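Local coordinates for putative type VI secretion protein (PDB 6SKI) that probably hydrolyses phospholipids as a toxic effector of the type VI secretion system, carried on the VgrG spike, at residues 40-45 with 100-105; 46-51 with 94-99; 52-57 with 148-153; 318-323 with 411-416. One frame throughout, in Å; residues are numbered along the deposited sequence.

Contact 1. Residues 40-45 with 100-105; sequences GIFFDG and SNIHWL
Phe42 turns its CG beside its own backbone N (chi1 -70°), which sends the ring toward the helix residues Ile102 and Leu105. Asp44 swings its carboxylate the other way, roughly opposite its N (chi1 -152°), to reach Ser100. The side chains of Phe42 and Leu105 cross at about a right angle, with Phe42 CE2 3.5 Å from Leu105 CB. Closer to the backbone, Phe42 CB rests on the methyl Ile102 CG2 at 3.7 Å. The other branch of the isoleucine, Ile102 CG1, lies 3.7 Å from Phe43 O. Here strand 22-43, inside the mixed sheet of an alpha/beta-hydrolase-like fold, meets the start of helix 101-108. Strand 40-43 and helix 101-105 run nearly antiparallel, at 159°, with their axes 8.5 Å apart. Phe194 of the neighbouring strand 184-195 and Tyr109 add further rings around Phe42. The polar end lies where the strand gives way to loop. Ser100 OG donates to the syn lone pair of Asp44 OD1 at 2.5 Å. Ser100 holds the N-cap position of the helix, yet its hydroxyl binds Asp44 and makes no capping bond. Asp44 OD1 also takes a weak bond from Gly45 N.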
loop_
_atom_site.group_PDB
_atom_site.type_symbol
_atom_site.label_atom_id
_atom_site.label_comp_id
_atom_site.label_asym_id
_atom_site.label_seq_id
_atom_site.Cartn_x
_atom_site.Cartn_y
_atom_site.Cartn_z
ATOM N N GLY A 40 6.373 -13.987 -2.150
ATOM C CA GLY A 40 5.842 -12.750 -2.673
ATOM C C GLY A 40 5.149 -11.960 -1.592
ATOM O O GLY A 40 4.107 -12.376 -1.083
ATOM N N ILE A 41 5.720 -10.818 -1.231
ATOM C CA ILE A 41 5.193 -9.976 -0.167
ATOM C C ILE A 41 4.398 -8.865 -0.826
ATOM O O ILE A 41 4.930 -8.115 -1.650
ATOM C CB ILE A 41 6.310 -9.412 0.720
ATOM C CG1 ILE A 41 7.397 -10.461 0.926
ATOM C CG2 ILE A 41 5.754 -9.007 2.060
ATOM C CD1 ILE A 41 7.014 -11.533 1.904
ATOM N N PHE A 42 3.121 -8.767 -0.474
ATOM C CA PHE A 42 2.196 -7.854 -1.131
ATOM C C PHE A 42 1.615 -6.932 -0.072
ATOM O O PHE A 42 0.718 -7.329 0.677
ATOM C CB PHE A 42 1.100 -8.626 -1.860
ATOM C CG PHE A 42 1.588 -9.361 -3.068
ATOM C CD1 PHE A 42 1.892 -10.704 -2.996
ATOM C CD2 PHE A 42 1.731 -8.715 -4.279
ATOM C CE1 PHE A 42 2.343 -11.380 -4.099
ATOM C CE2 PHE A 42 2.179 -9.394 -5.386
ATOM C CZ PHE A 42 2.485 -10.724 -5.293
ATOM N N PHE A 43 2.121 -5.707 -0.022
ATOM C CA PHE A 43 1.691 -4.701 0.938
ATOM C C PHE A 43 0.666 -3.824 0.240
ATOM O O PHE A 43 1.012 -3.052 -0.656
ATOM C CB PHE A 43 2.863 -3.850 1.412
ATOM C CG PHE A 43 3.813 -4.543 2.327
ATOM C CD1 PHE A 43 3.566 -4.613 3.681
ATOM C CD2 PHE A 43 4.993 -5.061 1.841
ATOM C CE1 PHE A 43 4.457 -5.223 4.521
ATOM C CE2 PHE A 43 5.885 -5.667 2.678
ATOM C CZ PHE A 43 5.618 -5.750 4.019
ATOM N N ASP A 44 -0.585 -3.920 0.651
ATOM C CA ASP A 44 -1.607 -3.150 -0.030
ATOM C C ASP A 44 -1.746 -1.770 0.599
ATOM O O ASP A 44 -1.258 -1.501 1.697
ATOM C CB ASP A 44 -2.940 -3.892 0.011
ATOM C CG ASP A 44 -3.830 -3.553 -1.158
ATOM O OD1 ASP A 44 -3.535 -2.571 -1.867
ATOM O OD2 ASP A 44 -4.826 -4.269 -1.371
ATOM N N GLY A 45 -2.411 -0.884 -0.123
ATOM C CA GLY A 45 -2.937 0.335 0.444
ATOM C C GLY A 45 -4.352 0.109 0.919
ATOM O O GLY A 45 -4.691 -0.963 1.432
ATOM N N SER A 100 -7.173 -2.970 -5.530
ATOM C CA SER A 100 -5.988 -2.255 -5.981
ATOM C C SER A 100 -5.214 -3.141 -6.947
ATOM O O SER A 100 -5.622 -4.258 -7.270
ATOM C CB SER A 100 -5.132 -1.834 -4.794
ATOM O OG SER A 100 -5.131 -2.830 -3.791
ATOM N N ASN A 101 -4.068 -2.658 -7.409
ATOM C CA ASN A 101 -3.211 -3.453 -8.269
ATOM C C ASN A 101 -2.375 -4.443 -7.480
ATOM O O ASN A 101 -1.876 -5.411 -8.057
ATOM C CB ASN A 101 -2.293 -2.542 -9.085
ATOM C CG ASN A 101 -2.947 -2.042 -10.348
ATOM O OD1 ASN A 101 -3.981 -2.553 -10.767
ATOM N ND2 ASN A 101 -2.352 -1.030 -10.960
ATOM N N ILE A 102 -2.235 -4.232 -6.171
ATOM C CA ILE A 102 -1.581 -5.220 -5.324
ATOM C C ILE A 102 -2.469 -6.444 -5.166
ATOM O O ILE A 102 -1.984 -7.579 -5.134
ATOM C CB ILE A 102 -1.217 -4.593 -3.967
ATOM C CG1 ILE A 102 -0.229 -3.447 -4.170
ATOM C CG2 ILE A 102 -0.638 -5.632 -3.032
ATOM C CD1 ILE A 102 1.045 -3.872 -4.839
ATOM N N HIS A 103 -3.784 -6.236 -5.094
ATOM C CA HIS A 103 -4.719 -7.355 -5.095
ATOM C C HIS A 103 -4.564 -8.200 -6.352
ATOM O O HIS A 103 -4.505 -9.432 -6.287
ATOM C CB HIS A 103 -6.148 -6.830 -4.978
ATOM C CG HIS A 103 -7.189 -7.903 -5.011
ATOM N ND1 HIS A 103 -7.829 -8.280 -6.171
ATOM C CD2 HIS A 103 -7.714 -8.669 -4.026
ATOM C CE1 HIS A 103 -8.693 -9.241 -5.902
ATOM N NE2 HIS A 103 -8.645 -9.494 -4.607
ATOM N N TRP A 104 -4.488 -7.549 -7.510
ATOM C CA TRP A 104 -4.402 -8.279 -8.769
ATOM C C TRP A 104 -3.041 -8.938 -8.933
ATOM O O TRP A 104 -2.943 -10.034 -9.491
ATOM C CB TRP A 104 -4.693 -7.337 -9.931
ATOM C CG TRP A 104 -6.082 -6.809 -9.911
ATOM C CD1 TRP A 104 -6.457 -5.505 -9.859
ATOM C CD2 TRP A 104 -7.290 -7.574 -9.936
ATOM N NE1 TRP A 104 -7.823 -5.405 -9.847
ATOM C CE2 TRP A 104 -8.359 -6.664 -9.896
ATOM C CE3 TRP A 104 -7.570 -8.941 -9.992
ATOM C CZ2 TRP A 104 -9.686 -7.074 -9.908
ATOM C CZ3 TRP A 104 -8.885 -9.345 -10.003
ATOM C CH2 TRP A 104 -9.928 -8.416 -9.961
ATOM N N LEU A 105 -1.980 -8.281 -8.465
ATOM C CA LEU A 105 -0.665 -8.907 -8.488
ATOM C C LEU A 105 -0.629 -10.129 -7.582
ATOM O O LEU A 105 0.003 -11.137 -7.917
ATOM C CB LEU A 105 0.399 -7.899 -8.067
ATOM C CG LEU A 105 0.862 -6.897 -9.117
ATOM C CD1 LEU A 105 1.736 -5.851 -8.468
ATOM C CD2 LEU A 105 1.593 -7.573 -10.251
#

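Contact 2. Residues 46-51 with 94-99; sequences TGNNRE and SYRGYY
Arg50 lies across Arg96 and reaches back to Ser94. Its CB sits beside the backbone, with Arg50 CB 3.8 Å from Tyr95 O. Arg50 CG follows and lies 3.7 Å from Arg96 NH1. The chain then bends at chi3 (141°), which turns the guanidinium toward Ser94. Arg50 NE gives a weak hydrogen bond to Ser94 O at 3.2 Å, and NH2 gives a second weak one to the same oxygen. Arg96 CB covers one face of the guanidinium, off its centre. The last atom, Arg50 NH1, lies beside Arg96 NH1 and is not hydrogen-bonded to it. The Arg96 side chain runs extended from CG to NE, and Asn49 CA lies over the centre of one face of its guanidinium. Between the backbones, Gly97 N makes a nearly straight but weak bond to Asn49 O at 3.3 Å. Asn48 is the centre of an inverse gamma turn. Asn48 CA lies 3.3 Å from Gly97 O in a nearly straight CA-H...O contact. Asn48 CB packs on Tyr99 CE1 at 3.7 Å, and the amide stands over the ring face with its plane 88° from the ring. Beyond the two segments, Tyr95 OH bonds Glu326, and Glu51 forms a salt bridge with Lys59. Both segments are irregular and lie near the surface. Residues 46-51 link strand 22-43 to helix 53-58, and residues 94-99 lead into helix 101-108.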
loop_
_atom_site.group_PDB
_atom_site.type_symbol
_atom_site.label_atom_id
_atom_site.label_comp_id
_atom_site.label_asym_id
_atom_site.label_seq_id
_atom_site.Cartn_x
_atom_site.Cartn_y
_atom_site.Cartn_z
ATOM N N THR A 46 -5.202 1.105 0.730
ATOM C CA THR A 46 -6.611 0.794 0.857
ATOM C C THR A 46 -7.047 -0.023 -0.356
ATOM O O THR A 46 -6.523 0.130 -1.464
ATOM C CB THR A 46 -7.442 2.069 0.985
ATOM O OG1 THR A 46 -6.747 3.007 1.815
ATOM C CG2 THR A 46 -8.784 1.762 1.618
ATOM N N GLY A 47 -8.007 -0.909 -0.138
ATOM C CA GLY A 47 -8.465 -1.758 -1.216
ATOM C C GLY A 47 -9.967 -1.719 -1.342
ATOM O O GLY A 47 -10.558 -0.639 -1.416
ATOM N N ASN A 48 -10.605 -2.888 -1.350
ATOM C CA ASN A 48 -12.063 -2.963 -1.355
ATOM C C ASN A 48 -12.587 -2.756 0.067
ATOM O O ASN A 48 -13.381 -3.529 0.602
ATOM C CB ASN A 48 -12.517 -4.293 -1.940
ATOM C CG ASN A 48 -13.665 -4.138 -2.907
ATOM O OD1 ASN A 48 -14.474 -3.221 -2.785
ATOM N ND2 ASN A 48 -13.739 -5.030 -3.884
ATOM N N ASN A 49 -12.117 -1.669 0.675
ATOM C CA ASN A 49 -12.386 -1.369 2.071
ATOM C C ASN A 49 -12.556 0.132 2.225
ATOM O O ASN A 49 -12.118 0.915 1.378
ATOM C CB ASN A 49 -11.254 -1.851 2.988
ATOM C CG ASN A 49 -10.968 -3.327 2.840
ATOM O OD1 ASN A 49 -9.812 -3.740 2.781
ATOM N ND2 ASN A 49 -12.019 -4.133 2.790
ATOM N N ARG A 50 -13.197 0.526 3.315
ATOM C CA ARG A 50 -13.262 1.926 3.692
ATOM C C ARG A 50 -12.069 2.286 4.567
ATOM O O ARG A 50 -11.474 1.436 5.231
ATOM C CB ARG A 50 -14.562 2.234 4.432
ATOM C CG ARG A 50 -15.812 1.826 3.682
ATOM C CD ARG A 50 -17.059 2.155 4.476
ATOM N NE ARG A 50 -18.130 2.653 3.621
ATOM C CZ ARG A 50 -18.898 1.885 2.854
ATOM N NH1 ARG A 50 -18.720 0.571 2.834
ATOM N NH2 ARG A 50 -19.847 2.431 2.107
ATOM N N GLU A 51 -11.720 3.566 4.557
ATOM C CA GLU A 51 -10.649 4.061 5.408
ATOM C C GLU A 51 -11.158 4.216 6.834
ATOM O O GLU A 51 -12.265 4.712 7.061
ATOM C CB GLU A 51 -10.133 5.397 4.881
ATOM C CG GLU A 51 -8.704 5.705 5.258
ATOM C CD GLU A 51 -8.226 7.020 4.684
ATOM O OE1 GLU A 51 -9.060 7.768 4.134
ATOM O OE2 GLU A 51 -7.016 7.307 4.779
ATOM N N SER A 94 -18.973 6.221 4.301
ATOM C CA SER A 94 -17.885 6.915 3.626
ATOM C C SER A 94 -17.542 6.243 2.305
ATOM O O SER A 94 -18.247 5.341 1.855
ATOM C CB SER A 94 -16.646 6.975 4.520
ATOM O OG SER A 94 -16.587 8.200 5.229
ATOM N N TYR A 95 -16.454 6.692 1.690
ATOM C CA TYR A 95 -16.030 6.145 0.411
ATOM C C TYR A 95 -15.409 4.768 0.601
ATOM O O TYR A 95 -14.546 4.578 1.463
ATOM C CB TYR A 95 -15.031 7.088 -0.257
ATOM C CG TYR A 95 -14.350 6.518 -1.480
ATOM C CD1 TYR A 95 -13.040 6.067 -1.420
ATOM C CD2 TYR A 95 -15.013 6.438 -2.693
ATOM C CE1 TYR A 95 -12.413 5.548 -2.533
ATOM C CE2 TYR A 95 -14.394 5.921 -3.810
ATOM C CZ TYR A 95 -13.095 5.477 -3.726
ATOM O OH TYR A 95 -12.475 4.961 -4.839
ATOM N N ARG A 96 -15.853 3.808 -0.201
ATOM C CA ARG A 96 -15.232 2.495 -0.280
ATOM C C ARG A 96 -14.522 2.354 -1.616
ATOM O O ARG A 96 -15.096 2.647 -2.669
ATOM C CB ARG A 96 -16.258 1.374 -0.124
ATOM C CG ARG A 96 -15.626 0.022 0.141
ATOM C CD ARG A 96 -16.555 -1.120 -0.229
ATOM N NE ARG A 96 -16.199 -2.369 0.440
ATOM C CZ ARG A 96 -16.260 -2.573 1.754
ATOM N NH1 ARG A 96 -16.685 -1.616 2.568
ATOM N NH2 ARG A 96 -15.907 -3.747 2.255
ATOM N N GLY A 97 -13.272 1.894 -1.571
ATOM C CA GLY A 97 -12.486 1.724 -2.771
ATOM C C GLY A 97 -12.721 0.381 -3.429
ATOM O O GLY A 97 -13.505 -0.449 -2.974
ATOM N N TYR A 98 -12.018 0.176 -4.531
ATOM C CA TYR A 98 -12.072 -1.060 -5.291
ATOM C C TYR A 98 -10.766 -1.817 -5.094
ATOM O O TYR A 98 -9.865 -1.372 -4.382
ATOM C CB TYR A 98 -12.338 -0.760 -6.767
ATOM C CG TYR A 98 -12.783 -1.942 -7.592
ATOM C CD1 TYR A 98 -13.849 -2.729 -7.196
ATOM C CD2 TYR A 98 -12.146 -2.256 -8.781
ATOM C CE1 TYR A 98 -14.258 -3.804 -7.954
ATOM C CE2 TYR A 98 -12.549 -3.325 -9.545
ATOM C CZ TYR A 98 -13.606 -4.096 -9.128
ATOM O OH TYR A 98 -14.010 -5.166 -9.889
ATOM N N TYR A 99 -10.674 -2.979 -5.729
ATOM C CA TYR A 99 -9.453 -3.765 -5.667
ATOM C C TYR A 99 -8.290 -2.974 -6.246
ATOM O O TYR A 99 -8.400 -2.372 -7.317
ATOM C CB TYR A 99 -9.641 -5.070 -6.435
ATOM C CG TYR A 99 -10.575 -6.035 -5.756
ATOM C CD1 TYR A 99 -10.420 -6.352 -4.417
ATOM C CD2 TYR A 99 -11.619 -6.622 -6.450
ATOM C CE1 TYR A 99 -11.271 -7.231 -3.791
ATOM C CE2 TYR A 99 -12.479 -7.503 -5.832
ATOM C CZ TYR A 99 -12.299 -7.805 -4.502
ATOM O OH TYR A 99 -13.154 -8.683 -3.878
#

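Contact 3. Residues 52-57 with 148-153; sequences NTASRL and TSILDI
A capped helix start packs here against the flank of a second helix, with Ala54 set between Ser149, Ile150 and Ile153. Ala54 CB touches Ile153 CG1 at 3.5 Å and Ser149 CB at 3.8 Å. Such a small side chain lets the two backbones come close, and the CA atoms of Ala54 and Ile150 are 4.7 Å apart. On one flank, Ile150 CD1 reaches Leu57 CB at 3.8 Å, and the two side chains cross at about a right angle. On the other, the two branches of Ile153 divide their work. Its CG2 lies against Ser55 OG, while Ile153 CD1 meets Asn52 ND2 at 3.5 Å. Asn52 is the N-cap of helix 53-58. Its CG sits between the backbone N and the carbonyl carbon (chi1 53°), from where Asn52 OD1 accepts a bond from Ser55 N at 3.0 Å. Helix 53-57 and helix 148-153 cross at -76°, with axes 8.4 Å apart. Phe256 and Ile259 from a loop extend the apolar patch around Ile150. Ser55 OG is also hydrogen-bonded to Arg198, at the start of helix 198-211.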
loop_
_atom_site.group_PDB
_atom_site.type_symbol
_atom_site.label_atom_id
_atom_site.label_comp_id
_atom_site.label_asym_id
_atom_site.label_seq_id
_atom_site.Cartn_x
_atom_site.Cartn_y
_atom_site.Cartn_z
ATOM N N ASN A 52 -10.350 3.790 7.800
ATOM C CA ASN A 52 -10.791 3.869 9.182
ATOM C C ASN A 52 -10.758 5.313 9.674
ATOM O O ASN A 52 -10.191 6.203 9.038
ATOM C CB ASN A 52 -9.943 2.969 10.083
ATOM C CG ASN A 52 -8.456 3.220 9.943
ATOM O OD1 ASN A 52 -8.024 4.311 9.583
ATOM N ND2 ASN A 52 -7.662 2.202 10.240
ATOM N N THR A 53 -11.393 5.535 10.825
ATOM C CA THR A 53 -11.506 6.887 11.360
ATOM C C THR A 53 -10.136 7.488 11.643
ATOM O O THR A 53 -9.921 8.686 11.435
ATOM C CB THR A 53 -12.363 6.875 12.625
ATOM O OG1 THR A 53 -13.706 6.512 12.286
ATOM C CG2 THR A 53 -12.381 8.242 13.281
ATOM N N ALA A 54 -9.190 6.668 12.105
ATOM C CA ALA A 54 -7.891 7.189 12.513
ATOM C C ALA A 54 -7.125 7.784 11.337
ATOM O O ALA A 54 -6.496 8.837 11.472
ATOM C CB ALA A 54 -7.081 6.088 13.190
ATOM N N SER A 55 -7.165 7.129 10.176
ATOM C CA SER A 55 -6.486 7.657 8.994
ATOM C C SER A 55 -7.127 8.959 8.526
ATOM O O SER A 55 -6.437 9.944 8.219
ATOM C CB SER A 55 -6.522 6.616 7.878
ATOM O OG SER A 55 -5.391 5.770 7.916
ATOM N N ARG A 56 -8.457 8.973 8.459
ATOM C CA ARG A 56 -9.173 10.171 8.042
ATOM C C ARG A 56 -8.886 11.333 8.979
ATOM O O ARG A 56 -8.794 12.485 8.542
ATOM C CB ARG A 56 -10.669 9.873 7.985
ATOM C CG ARG A 56 -11.046 8.861 6.921
ATOM C CD ARG A 56 -12.539 8.853 6.671
ATOM N NE ARG A 56 -13.279 9.387 7.807
ATOM C CZ ARG A 56 -13.948 8.638 8.677
ATOM N NH1 ARG A 56 -13.965 7.320 8.542
ATOM N NH2 ARG A 56 -14.596 9.205 9.684
ATOM N N LEU A 57 -8.733 11.051 10.274
ATOM C CA LEU A 57 -8.404 12.108 11.223
ATOM C C LEU A 57 -6.948 12.530 11.110
ATOM O O LEU A 57 -6.632 13.704 11.318
ATOM C CB LEU A 57 -8.713 11.659 12.648
ATOM C CG LEU A 57 -10.188 11.425 12.953
ATOM C CD1 LEU A 57 -10.373 11.063 14.407
ATOM C CD2 LEU A 57 -10.996 12.649 12.589
ATOM N N THR A 148 -4.527 6.677 20.456
ATOM C CA THR A 148 -3.722 5.487 20.214
ATOM C C THR A 148 -3.935 4.961 18.800
ATOM O O THR A 148 -2.996 4.478 18.164
ATOM C CB THR A 148 -4.050 4.413 21.251
ATOM O OG1 THR A 148 -3.825 4.937 22.564
ATOM C CG2 THR A 148 -3.176 3.188 21.054
ATOM N N SER A 149 -5.162 5.062 18.283
ATOM C CA SER A 149 -5.426 4.625 16.916
ATOM C C SER A 149 -4.705 5.497 15.897
ATOM O O SER A 149 -4.145 4.987 14.917
ATOM C CB SER A 149 -6.930 4.642 16.651
ATOM O OG SER A 149 -7.529 3.418 17.028
ATOM N N ILE A 150 -4.687 6.810 16.121
ATOM C CA ILE A 150 -4.008 7.706 15.198
ATOM C C ILE A 150 -2.502 7.515 15.290
ATOM O O ILE A 150 -1.796 7.632 14.284
ATOM C CB ILE A 150 -4.422 9.159 15.488
ATOM C CG1 ILE A 150 -5.916 9.342 15.236
ATOM C CG2 ILE A 150 -3.639 10.135 14.633
ATOM C CD1 ILE A 150 -6.405 10.741 15.494
ATOM N N LEU A 151 -1.993 7.173 16.473
ATOM C CA LEU A 151 -0.576 6.856 16.600
ATOM C C LEU A 151 -0.239 5.521 15.954
ATOM O O LEU A 151 0.876 5.340 15.455
ATOM C CB LEU A 151 -0.172 6.837 18.072
ATOM C CG LEU A 151 0.476 8.114 18.596
ATOM C CD1 LEU A 151 0.744 7.995 20.081
ATOM C CD2 LEU A 151 1.750 8.407 17.833
ATOM N N ASP A 152 -1.184 4.582 15.967
ATOM C CA ASP A 152 -0.989 3.308 15.290
ATOM C C ASP A 152 -0.915 3.500 13.785
ATOM O O ASP A 152 -0.096 2.867 13.110
ATOM C CB ASP A 152 -2.122 2.353 15.653
ATOM C CG ASP A 152 -1.883 1.637 16.964
ATOM O OD1 ASP A 152 -2.765 0.862 17.390
ATOM O OD2 ASP A 152 -0.817 1.853 17.575
ATOM N N ILE A 153 -1.773 4.363 13.241
ATOM C CA ILE A 153 -1.700 4.674 11.816
ATOM C C ILE A 153 -0.424 5.442 11.497
ATOM O O ILE A 153 0.187 5.245 10.440
ATOM C CB ILE A 153 -2.950 5.447 11.367
ATOM C CG1 ILE A 153 -4.208 4.668 11.735
ATOM C CG2 ILE A 153 -2.905 5.710 9.877
ATOM C CD1 ILE A 153 -4.431 3.448 10.890
#

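Contact 4. Residues 318-323 with 411-416; sequences NPVGSP and AVPNDW
Residues Pro319 to Ser322 form a type I beta turn, which brings Val320 against Ala411 and Pro413 of an irregular segment. Val320 makes most of its contacts through one methyl. Val320 CG2 lies 3.4 Å from Ala411 O and 3.6 Å from Pro413 CA. Its other methyl, Val320 CG1, meets Ala411 CB at 4.1 Å. Asn414 packs beside the start of the turn. Its CG stands between its own N and carbonyl carbon (chi1 74°), which lays the amide obliquely across Pro319. Asn414 OD1 comes to 3.7 Å from Pro319 CA, and ND2 lies near the proline ring at CG. Asn414 CB is 3.9 Å from Asn318 O. Asn414 ND2 makes a weak hydrogen bond to Tyr317 O, two residues ahead of the turn. The turn is also braced from within. Ser322 OG donates to Pro319 O at 2.7 Å, with the donor tilted 33° from the carbonyl plane, beside a weak backbone bond from Ser322 N. The 411-416 side is tied nearby by Ala411 N to Asn327 and by backbone pairing of Val412 with Glu326. This is van der Waals packing of a beta turn on the connection between strand 398-409 and helix 416-431, and the turn itself belongs to the Tle1-like catalytic family region.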
loop_
_atom_site.group_PDB
_atom_site.type_symbol
_atom_site.label_atom_id
_atom_site.label_comp_id
_atom_site.label_asym_id
_atom_site.label_seq_id
_atom_site.Cartn_x
_atom_site.Cartn_y
_atom_site.Cartn_z
ATOM N N ASN A 318 -13.664 2.307 -8.302
ATOM C CA ASN A 318 -14.715 1.381 -8.690
ATOM C C ASN A 318 -15.067 1.542 -10.168
ATOM O O ASN A 318 -14.908 2.624 -10.741
ATOM C CB ASN A 318 -15.949 1.588 -7.820
ATOM C CG ASN A 318 -15.600 1.810 -6.371
ATOM O OD1 ASN A 318 -15.012 2.822 -6.012
ATOM N ND2 ASN A 318 -15.945 0.848 -5.529
ATOM N N PRO A 319 -15.538 0.476 -10.810
ATOM C CA PRO A 319 -15.851 0.543 -12.238
ATOM C C PRO A 319 -17.049 1.435 -12.530
ATOM O O PRO A 319 -17.787 1.857 -11.638
ATOM C CB PRO A 319 -16.149 -0.918 -12.592
ATOM C CG PRO A 319 -15.406 -1.690 -11.547
ATOM C CD PRO A 319 -15.679 -0.900 -10.313
ATOM N N VAL A 320 -17.229 1.713 -13.823
ATOM C CA VAL A 320 -18.237 2.672 -14.270
ATOM C C VAL A 320 -19.646 2.198 -13.928
ATOM O O VAL A 320 -20.512 3.001 -13.555
ATOM C CB VAL A 320 -18.074 2.939 -15.777
ATOM C CG1 VAL A 320 -19.409 3.259 -16.423
ATOM C CG2 VAL A 320 -17.113 4.078 -15.995
ATOM N N GLY A 321 -19.909 0.903 -14.046
ATOM C CA GLY A 321 -21.257 0.405 -13.876
ATOM C C GLY A 321 -21.622 -0.050 -12.481
ATOM O O GLY A 321 -22.761 -0.476 -12.267
ATOM N N SER A 322 -20.705 0.034 -11.525
ATOM C CA SER A 322 -21.003 -0.381 -10.168
ATOM C C SER A 322 -21.913 0.637 -9.486
ATOM O O SER A 322 -22.015 1.785 -9.922
ATOM C CB SER A 322 -19.713 -0.550 -9.371
ATOM O OG SER A 322 -18.880 0.585 -9.511
ATOM N N PRO A 323 -22.597 0.231 -8.415
ATOM C CA PRO A 323 -23.310 1.216 -7.590
ATOM C C PRO A 323 -22.385 2.220 -6.933
ATOM O O PRO A 323 -22.839 3.305 -6.552
ATOM C CB PRO A 323 -24.010 0.336 -6.549
ATOM C CG PRO A 323 -24.257 -0.931 -7.296
ATOM C CD PRO A 323 -22.958 -1.142 -8.029
ATOM N N ALA A 411 -19.096 9.121 -14.551
ATOM C CA ALA A 411 -18.715 7.788 -15.011
ATOM C C ALA A 411 -17.257 7.755 -15.470
ATOM O O ALA A 411 -16.946 7.454 -16.624
ATOM C CB ALA A 411 -19.652 7.307 -16.122
ATOM N N VAL A 412 -16.361 8.071 -14.542
ATOM C CA VAL A 412 -14.928 8.026 -14.820
ATOM C C VAL A 412 -14.480 6.570 -14.850
ATOM O O VAL A 412 -14.556 5.876 -13.826
ATOM C CB VAL A 412 -14.132 8.836 -13.788
ATOM C CG1 VAL A 412 -12.731 9.106 -14.301
ATOM C CG2 VAL A 412 -14.842 10.140 -13.476
ATOM N N PRO A 413 -14.015 6.068 -15.991
ATOM C CA PRO A 413 -13.568 4.675 -16.061
ATOM C C PRO A 413 -12.275 4.445 -15.290
ATOM O O PRO A 413 -11.419 5.324 -15.187
ATOM C CB PRO A 413 -13.378 4.453 -17.563
ATOM C CG PRO A 413 -13.022 5.811 -18.057
ATOM C CD PRO A 413 -13.932 6.722 -17.306
ATOM N N ASN A 414 -12.146 3.237 -14.739
ATOM C CA ASN A 414 -11.001 2.847 -13.927
ATOM C C ASN A 414 -10.029 1.937 -14.671
ATOM O O ASN A 414 -9.326 1.141 -14.040
ATOM C CB ASN A 414 -11.480 2.167 -12.645
ATOM C CG ASN A 414 -11.987 0.762 -12.883
ATOM O OD1 ASN A 414 -12.534 0.458 -13.941
ATOM N ND2 ASN A 414 -11.808 -0.106 -11.898
ATOM N N ASP A 415 -9.963 2.044 -15.993
ATOM C CA ASP A 415 -9.228 1.089 -16.809
ATOM C C ASP A 415 -7.749 1.413 -16.958
ATOM O O ASP A 415 -7.035 0.654 -17.618
ATOM C CB ASP A 415 -9.861 0.997 -18.198
ATOM C CG ASP A 415 -11.273 0.471 -18.159
ATOM O OD1 ASP A 415 -11.461 -0.705 -17.789
ATOM O OD2 ASP A 415 -12.199 1.234 -18.498
ATOM N N TRP A 416 -7.262 2.506 -16.379
ATOM C CA TRP A 416 -5.852 2.844 -16.512
ATOM C C TRP A 416 -4.994 2.171 -15.450
ATOM O O TRP A 416 -3.781 2.000 -15.652
ATOM C CB TRP A 416 -5.668 4.363 -16.454
ATOM C CG TRP A 416 -4.272 4.792 -16.736
ATOM C CD1 TRP A 416 -3.367 5.274 -15.843
ATOM C CD2 TRP A 416 -3.611 4.761 -18.002
ATOM N NE1 TRP A 416 -2.182 5.553 -16.475
ATOM C CE2 TRP A 416 -2.306 5.245 -17.803
ATOM C CE3 TRP A 416 -3.996 4.372 -19.287
ATOM C CZ2 TRP A 416 -1.386 5.352 -18.838
ATOM C CZ3 TRP A 416 -3.083 4.478 -20.311
ATOM C CH2 TRP A 416 -1.794 4.964 -20.083
#

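Contacts 1, 2 and 3 follow one another along residues 40-57, from the end of strand 22-43 through a loop into helix 53-58. Their partners do not keep that order. Residues 94-99 and 100-105 are consecutive and run back along 46-51 and 40-45, whereas 148-153 comes later, so contact 3 crosses the first two in the chain. Contact 4 opens after all three have closed. Contacts 1 and 2 touch, with centres 14 Å apart. Contact 2 also touches contact 3 through Glu51 and Arg56, and contact 4 through Asn318. Contacts 3 and 4 are the most distant pair, with centres about 28 Å apart. Contact 2 thus bridges the end of the central strand 22-43 in contact 1, the helix pair and the later catalytic-region loop.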